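PDB 5FX8: manganese lipoxygenase, which uses a catalytic manganese ion to oxygenate linoleic and alpha-linolenic acids to their 11S- and 13R-hydroperoxides. Local coordinates for residues Ser160-Ser165 / Gly599-Trp604. Numbering follows the deposited sequence.
Sequences SDLLFS and GMPFVW
The pyrrolidine ring of P601 is the bump of this contact, set into a shallow hollow on the first turn of helix 161-166 that S160, L162 and L163 line. Its CG lies 3.6 Å from S160 OG and 3.8 Å from L163 CB, while its CD lies over the backbone of L163, 3.7 Å from the CA. L162 forms one wall: with CG anti to the backbone N (chi1 176°), its side chain runs out past the ring, and CD2 ends 3.9 Å from P601 CD and 3.8 Å from the carbonyl O of G599. On the other flank L163 lies against both residues, CB on the proline and CG with CD1 on the F602 ring. It meets that ring obliquely, L163 CG 3.7 Å from F602 CD1, and the two side chains cross at about a right angle.

The polar part of the floor is the cap bond itself. S160 is the N-cap, and its OG accepts a nearly straight bond from L163 N (3.1 Å, 165°), right beneath the proline CG. P601 O accepts from the side chain of N157, a glycosylated asparagine, and a GlcNAc touches the proline.

The contact thus joins the start of a short helix to the loop after helix 566-587, away from the manganese site. No hydrogen bond crosses it, so the two segments meet through van der Waals fit, mostly apolar, laid over a capping bond made within the helix segment.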
loop_
_atom_site.group_PDB
_atom_site.type_symbol
_atom_site.label_atom_id
_atom_site.label_comp_id
_atom_site.label_asym_id
_atom_site.label_seq_id
_atom_site.Cartn_x
_atom_site.Cartn_y
_atom_site.Cartn_z
ATOM N N SER A 160 -11.285 13.346 20.866
ATOM C CA SER A 160 -10.879 14.730 20.726
ATOM C C SER A 160 -11.469 15.335 19.467
ATOM O O SER A 160 -11.397 14.742 18.389
ATOM C CB SER A 160 -9.365 14.817 20.690
ATOM O OG SER A 160 -8.976 16.000 20.063
ATOM N N ASP A 161 -12.058 16.521 19.612
ATOM C CA ASP A 161 -12.636 17.197 18.463
ATOM C C ASP A 161 -11.547 17.734 17.564
ATOM O O ASP A 161 -11.710 17.770 16.344
ATOM C CB ASP A 161 -13.561 18.331 18.908
ATOM C CG ASP A 161 -14.921 17.841 19.402
ATOM O OD1 ASP A 161 -15.464 16.886 18.828
ATOM O OD2 ASP A 161 -15.476 18.428 20.352
ATOM N N LEU A 162 -10.432 18.170 18.150
ATOM C CA LEU A 162 -9.324 18.663 17.341
ATOM C C LEU A 162 -8.756 17.552 16.474
ATOM O O LEU A 162 -8.365 17.787 15.329
ATOM C CB LEU A 162 -8.235 19.263 18.222
ATOM C CG LEU A 162 -6.982 19.737 17.476
ATOM C CD1 LEU A 162 -7.264 20.965 16.704
ATOM C CD2 LEU A 162 -5.846 19.985 18.397
ATOM N N LEU A 163 -8.708 16.335 16.998
ATOM C CA LEU A 163 -8.287 15.223 16.171
ATOM C C LEU A 163 -9.294 14.942 15.071
ATOM O O LEU A 163 -8.911 14.501 13.987
ATOM C CB LEU A 163 -8.071 13.989 17.039
ATOM C CG LEU A 163 -7.734 12.626 16.434
ATOM C CD1 LEU A 163 -6.977 11.837 17.444
ATOM C CD2 LEU A 163 -8.968 11.853 16.041
ATOM N N PHE A 164 -10.583 15.166 15.320
ATOM C CA PHE A 164 -11.573 14.867 14.297
ATOM C C PHE A 164 -11.537 15.891 13.177
ATOM O O PHE A 164 -11.769 15.555 12.012
ATOM C CB PHE A 164 -12.974 14.812 14.893
ATOM C CG PHE A 164 -14.038 14.691 13.863
ATOM C CD1 PHE A 164 -14.231 13.492 13.191
ATOM C CD2 PHE A 164 -14.814 15.778 13.528
ATOM C CE1 PHE A 164 -15.195 13.378 12.219
ATOM C CE2 PHE A 164 -15.773 15.677 12.568
ATOM C CZ PHE A 164 -15.973 14.474 11.912
ATOM N N SER A 165 -11.283 17.147 13.505
ATOM C CA SER A 165 -11.201 18.150 12.457
ATOM C C SER A 165 -9.865 18.073 11.718
ATOM O O SER A 165 -9.825 18.149 10.487
ATOM C CB SER A 165 -11.423 19.527 13.058
ATOM O OG SER A 165 -10.489 19.713 14.092
ATOM N N GLY A 599 0.414 19.967 15.366
ATOM C CA GLY A 599 -0.817 20.624 15.750
ATOM C C GLY A 599 -1.995 19.704 15.891
ATOM O O GLY A 599 -3.126 20.158 15.785
ATOM N N MET A 600 -1.755 18.423 16.139
ATOM C CA MET A 600 -2.748 17.372 16.098
ATOM C C MET A 600 -2.562 16.432 17.269
ATOM O O MET A 600 -1.434 16.170 17.678
ATOM C CB MET A 600 -2.631 16.525 14.834
ATOM C CG MET A 600 -3.001 17.155 13.571
ATOM S SD MET A 600 -2.927 15.963 12.219
ATOM C CE MET A 600 -3.612 17.027 11.035
ATOM N N PRO A 601 -3.629 15.831 17.741
ATOM C CA PRO A 601 -3.512 14.887 18.851
ATOM C C PRO A 601 -3.112 13.482 18.444
ATOM O O PRO A 601 -3.304 12.543 19.223
ATOM C CB PRO A 601 -4.920 14.896 19.457
ATOM C CG PRO A 601 -5.550 16.114 18.942
ATOM C CD PRO A 601 -5.004 16.314 17.592
ATOM N N PHE A 602 -2.578 13.317 17.235
ATOM C CA PHE A 602 -2.027 12.040 16.806
ATOM C C PHE A 602 -0.827 12.283 15.908
ATOM O O PHE A 602 -0.672 13.347 15.314
ATOM C CB PHE A 602 -3.061 11.150 16.091
ATOM C CG PHE A 602 -3.528 11.670 14.761
ATOM C CD1 PHE A 602 -4.520 12.647 14.684
ATOM C CD2 PHE A 602 -3.023 11.144 13.593
ATOM C CE1 PHE A 602 -4.967 13.112 13.470
ATOM C CE2 PHE A 602 -3.468 11.596 12.391
ATOM C CZ PHE A 602 -4.451 12.593 12.322
ATOM N N VAL A 603 0.023 11.269 15.828
ATOM C CA VAL A 603 1.215 11.304 14.999
ATOM C C VAL A 603 0.886 10.716 13.643
ATOM O O VAL A 603 0.457 9.567 13.546
ATOM C CB VAL A 603 2.363 10.531 15.650
ATOM C CG1 VAL A 603 3.508 10.527 14.738
ATOM C CG2 VAL A 603 2.733 11.159 16.953
ATOM N N TRP A 604 1.107 11.495 12.595
ATOM C CA TRP A 604 0.746 11.139 11.236
ATOM C C TRP A 604 2.028 11.002 10.424
ATOM O O TRP A 604 2.893 11.883 10.481
ATOM C CB TRP A 604 -0.188 12.201 10.660
ATOM C CG TRP A 604 -0.648 11.944 9.280
ATOM C CD1 TRP A 604 -1.586 11.039 8.891
ATOM C CD2 TRP A 604 -0.203 12.599 8.098
ATOM N NE1 TRP A 604 -1.743 11.083 7.541
ATOM C CE2 TRP A 604 -0.901 12.030 7.026
ATOM C CE3 TRP A 604 0.728 13.602 7.838
ATOM C CZ2 TRP A 604 -0.703 12.436 5.708
ATOM C CZ3 TRP A 604 0.932 14.008 6.527
ATOM C CH2 TRP A 604 0.217 13.432 5.482
#